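3-methyladenine dna-glycosylase (Archaeoglobus fulgidus, PDB 2JHN) belongs to the HhH-GPD superfamily of base excision DNA repair proteins and joins that helical fold to a TATA-box binding protein-like domain. Local coordinates at residues Arg249-Gly254 with Glu268-Phe273. The protein carries 1 engineered substitution. Numbering follows the deposited sequence.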
loop_
_atom_site.group_PDB
_atom_site.type_symbol
_atom_site.label_atom_id
_atom_site.label_comp_id
_atom_site.label_asym_id
_atom_site.label_seq_id
_atom_site.Cartn_x
_atom_site.Cartn_y
_atom_site.Cartn_z
ATOM N N ARG A 249 -19.540 -7.322 8.947
ATOM C CA ARG A 249 -19.342 -7.436 10.400
ATOM C C ARG A 249 -19.676 -6.143 11.146
ATOM O O ARG A 249 -20.290 -6.175 12.223
ATOM C CB ARG A 249 -17.916 -7.905 10.716
ATOM C CG ARG A 249 -17.748 -8.458 12.118
ATOM C CD ARG A 249 -16.762 -9.614 12.166
ATOM N NE ARG A 249 -16.796 -10.261 13.477
ATOM C CZ ARG A 249 -16.079 -9.860 14.524
ATOM N NH1 ARG A 249 -15.262 -8.824 14.410
ATOM N NH2 ARG A 249 -16.173 -10.497 15.682
ATOM N N LEU A 250 -19.310 -5.006 10.558
ATOM C CA LEU A 250 -19.594 -3.705 11.136
ATOM C C LEU A 250 -21.058 -3.299 11.110
ATOM O O LEU A 250 -21.570 -2.776 12.103
ATOM C CB LEU A 250 -18.778 -2.616 10.430
ATOM C CG LEU A 250 -17.365 -2.374 10.931
ATOM C CD1 LEU A 250 -16.713 -1.349 10.024
ATOM C CD2 LEU A 250 -17.368 -1.888 12.384
ATOM N N TYR A 251 -21.724 -3.520 9.977
ATOM C CA TYR A 251 -23.023 -2.917 9.726
ATOM C C TYR A 251 -24.180 -3.896 9.588
ATOM O O TYR A 251 -25.350 -3.480 9.571
ATOM C CB TYR A 251 -22.960 -2.049 8.460
ATOM C CG TYR A 251 -22.204 -0.743 8.628
ATOM C CD1 TYR A 251 -22.795 0.364 9.255
ATOM C CD2 TYR A 251 -20.908 -0.606 8.137
ATOM C CE1 TYR A 251 -22.102 1.574 9.402
ATOM C CE2 TYR A 251 -20.204 0.594 8.274
ATOM C CZ TYR A 251 -20.793 1.681 8.907
ATOM O OH TYR A 251 -20.110 2.869 9.043
ATOM N N PHE A 252 -23.863 -5.172 9.409
ATOM C CA PHE A 252 -24.874 -6.170 9.069
ATOM C C PHE A 252 -24.776 -7.364 10.002
ATOM O O PHE A 252 -25.187 -8.471 9.651
ATOM C CB PHE A 252 -24.756 -6.608 7.594
ATOM C CG PHE A 252 -25.078 -5.514 6.604
ATOM C CD1 PHE A 252 -26.368 -5.368 6.102
ATOM C CD2 PHE A 252 -24.085 -4.620 6.177
ATOM C CE1 PHE A 252 -26.675 -4.360 5.192
ATOM C CE2 PHE A 252 -24.377 -3.608 5.265
ATOM C CZ PHE A 252 -25.677 -3.473 4.768
ATOM N N ASN A 253 -24.208 -7.124 11.182
ATOM C CA ASN A 253 -24.023 -8.145 12.222
ATOM C C ASN A 253 -23.447 -9.479 11.721
ATOM O O ASN A 253 -23.883 -10.559 12.141
ATOM C CB ASN A 253 -25.342 -8.366 12.986
ATOM C CG ASN A 253 -25.119 -8.832 14.414
ATOM O OD1 ASN A 253 -24.468 -8.152 15.208
ATOM N ND2 ASN A 253 -25.668 -9.995 14.747
ATOM N N GLY A 254 -22.483 -9.404 10.805
ATOM C CA GLY A 254 -21.785 -10.585 10.338
ATOM C C GLY A 254 -22.465 -11.351 9.220
ATOM O O GLY A 254 -21.920 -12.329 8.731
ATOM N N GLU A 268 -23.058 5.873 0.996
ATOM C CA GLU A 268 -23.882 6.504 2.032
ATOM C C GLU A 268 -23.106 6.965 3.272
ATOM O O GLU A 268 -23.400 8.029 3.839
ATOM C CB GLU A 268 -25.056 5.578 2.431
ATOM C CG GLU A 268 -26.043 5.277 1.278
ATOM C CD GLU A 268 -27.084 4.197 1.608
ATOM O OE1 GLU A 268 -26.819 3.313 2.448
ATOM O OE2 GLU A 268 -28.178 4.233 1.008
ATOM N N ARG A 269 -22.111 6.176 3.690
ATOM C CA ARG A 269 -21.457 6.394 4.970
ATOM C C ARG A 269 -19.991 6.840 4.928
ATOM O O ARG A 269 -19.494 7.420 5.911
ATOM C CB ARG A 269 -21.567 5.108 5.812
ATOM C CG ARG A 269 -23.016 4.789 6.180
ATOM C CD ARG A 269 -23.118 3.608 7.084
ATOM N NE ARG A 269 -24.489 3.382 7.566
ATOM C CZ ARG A 269 -24.976 3.775 8.752
ATOM N NH1 ARG A 269 -24.238 4.447 9.632
ATOM N NH2 ARG A 269 -26.237 3.496 9.054
ATOM N N PHE A 270 -19.292 6.544 3.822
ATOM C CA PHE A 270 -17.834 6.791 3.799
ATOM C C PHE A 270 -17.438 8.062 3.045
ATOM O O PHE A 270 -16.452 8.719 3.404
ATOM C CB PHE A 270 -17.037 5.589 3.270
ATOM C CG PHE A 270 -17.303 4.275 3.982
ATOM C CD1 PHE A 270 -17.927 4.205 5.240
ATOM C CD2 PHE A 270 -16.892 3.093 3.385
ATOM C CE1 PHE A 270 -18.153 2.953 5.855
ATOM C CE2 PHE A 270 -17.117 1.839 3.984
ATOM C CZ PHE A 270 -17.744 1.777 5.239
ATOM N N GLY A 271 -18.215 8.398 2.008
ATOM C CA GLY A 271 -18.036 9.636 1.245
ATOM C C GLY A 271 -16.598 9.908 0.853
ATOM O O GLY A 271 -15.903 8.996 0.378
ATOM N N ARG A 272 -16.137 11.140 1.085
ATOM C CA ARG A 272 -14.820 11.583 0.604
ATOM C C ARG A 272 -13.674 10.849 1.332
ATOM O O ARG A 272 -12.510 10.933 0.939
ATOM C CB ARG A 272 -14.660 13.102 0.745
ATOM C CG ARG A 272 -14.642 13.657 2.169
ATOM C CD ARG A 272 -15.198 15.104 2.168
ATOM N NE ARG A 272 -15.171 15.744 3.479
ATOM C CZ ARG A 272 -16.140 15.672 4.391
ATOM N NH1 ARG A 272 -17.246 14.969 4.169
ATOM N NH2 ARG A 272 -15.986 16.311 5.549
ATOM N N PHE A 273 -14.019 10.176 2.417
ATOM C CA PHE A 273 -13.034 9.473 3.258
ATOM C C PHE A 273 -13.003 7.961 3.043
ATOM O O PHE A 273 -12.357 7.239 3.815
ATOM C CB PHE A 273 -13.269 9.807 4.740
ATOM C CG PHE A 273 -12.922 11.218 5.087
ATOM C CD1 PHE A 273 -11.596 11.675 5.015
ATOM C CD2 PHE A 273 -13.926 12.112 5.474
ATOM C CE1 PHE A 273 -11.281 12.997 5.318
ATOM C CE2 PHE A 273 -13.601 13.438 5.778
ATOM C CZ PHE A 273 -12.310 13.882 5.711
#
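Tyr251, in the last turn of helix 241-251, reaches across to Arg269 and Phe270 at the end of helix 259-270, and its ring supplies nearly all that residues 249-254 bring to the contact. Arg269 runs past it in the opposite sense: its chain is extended from CG to NE (chi2 -175°), which lays CD 3.2 Å from Tyr251 CE1, a tight approach. NE follows at 3.5 Å from the same CE1. The CD1-CE1 side of the tyrosine ring comes over one face of the guanidinium, offset toward its rim, with the two planes 43° apart, so the group leans against the ring without stacking flat on it. Arg269 NH1, still beside the ring, forms a salt bridge with Asp95, whose other carboxylate oxygen receives a weak hydrogen bond from Tyr251 OH; one acid thus meets the polar ends of both side chains.

Phe270 presents its edge: Tyr251 OH lies near the phenylalanine ring plane, 3.7 Å from Phe270 CE1, and Tyr251 CE2 is 4.0 Å from that same carbon. Leu98 of helix 96-104 touches both rings, and Phe236 meets Phe270 edge-to-face, which places this ring in the buried part of the contact. With 154 Å² buried and the CA atoms of Tyr251 and Arg269 still 10.6 Å apart, long side chains bridge the ends of two consecutive helices within the mostly helical HhH-GPD fold.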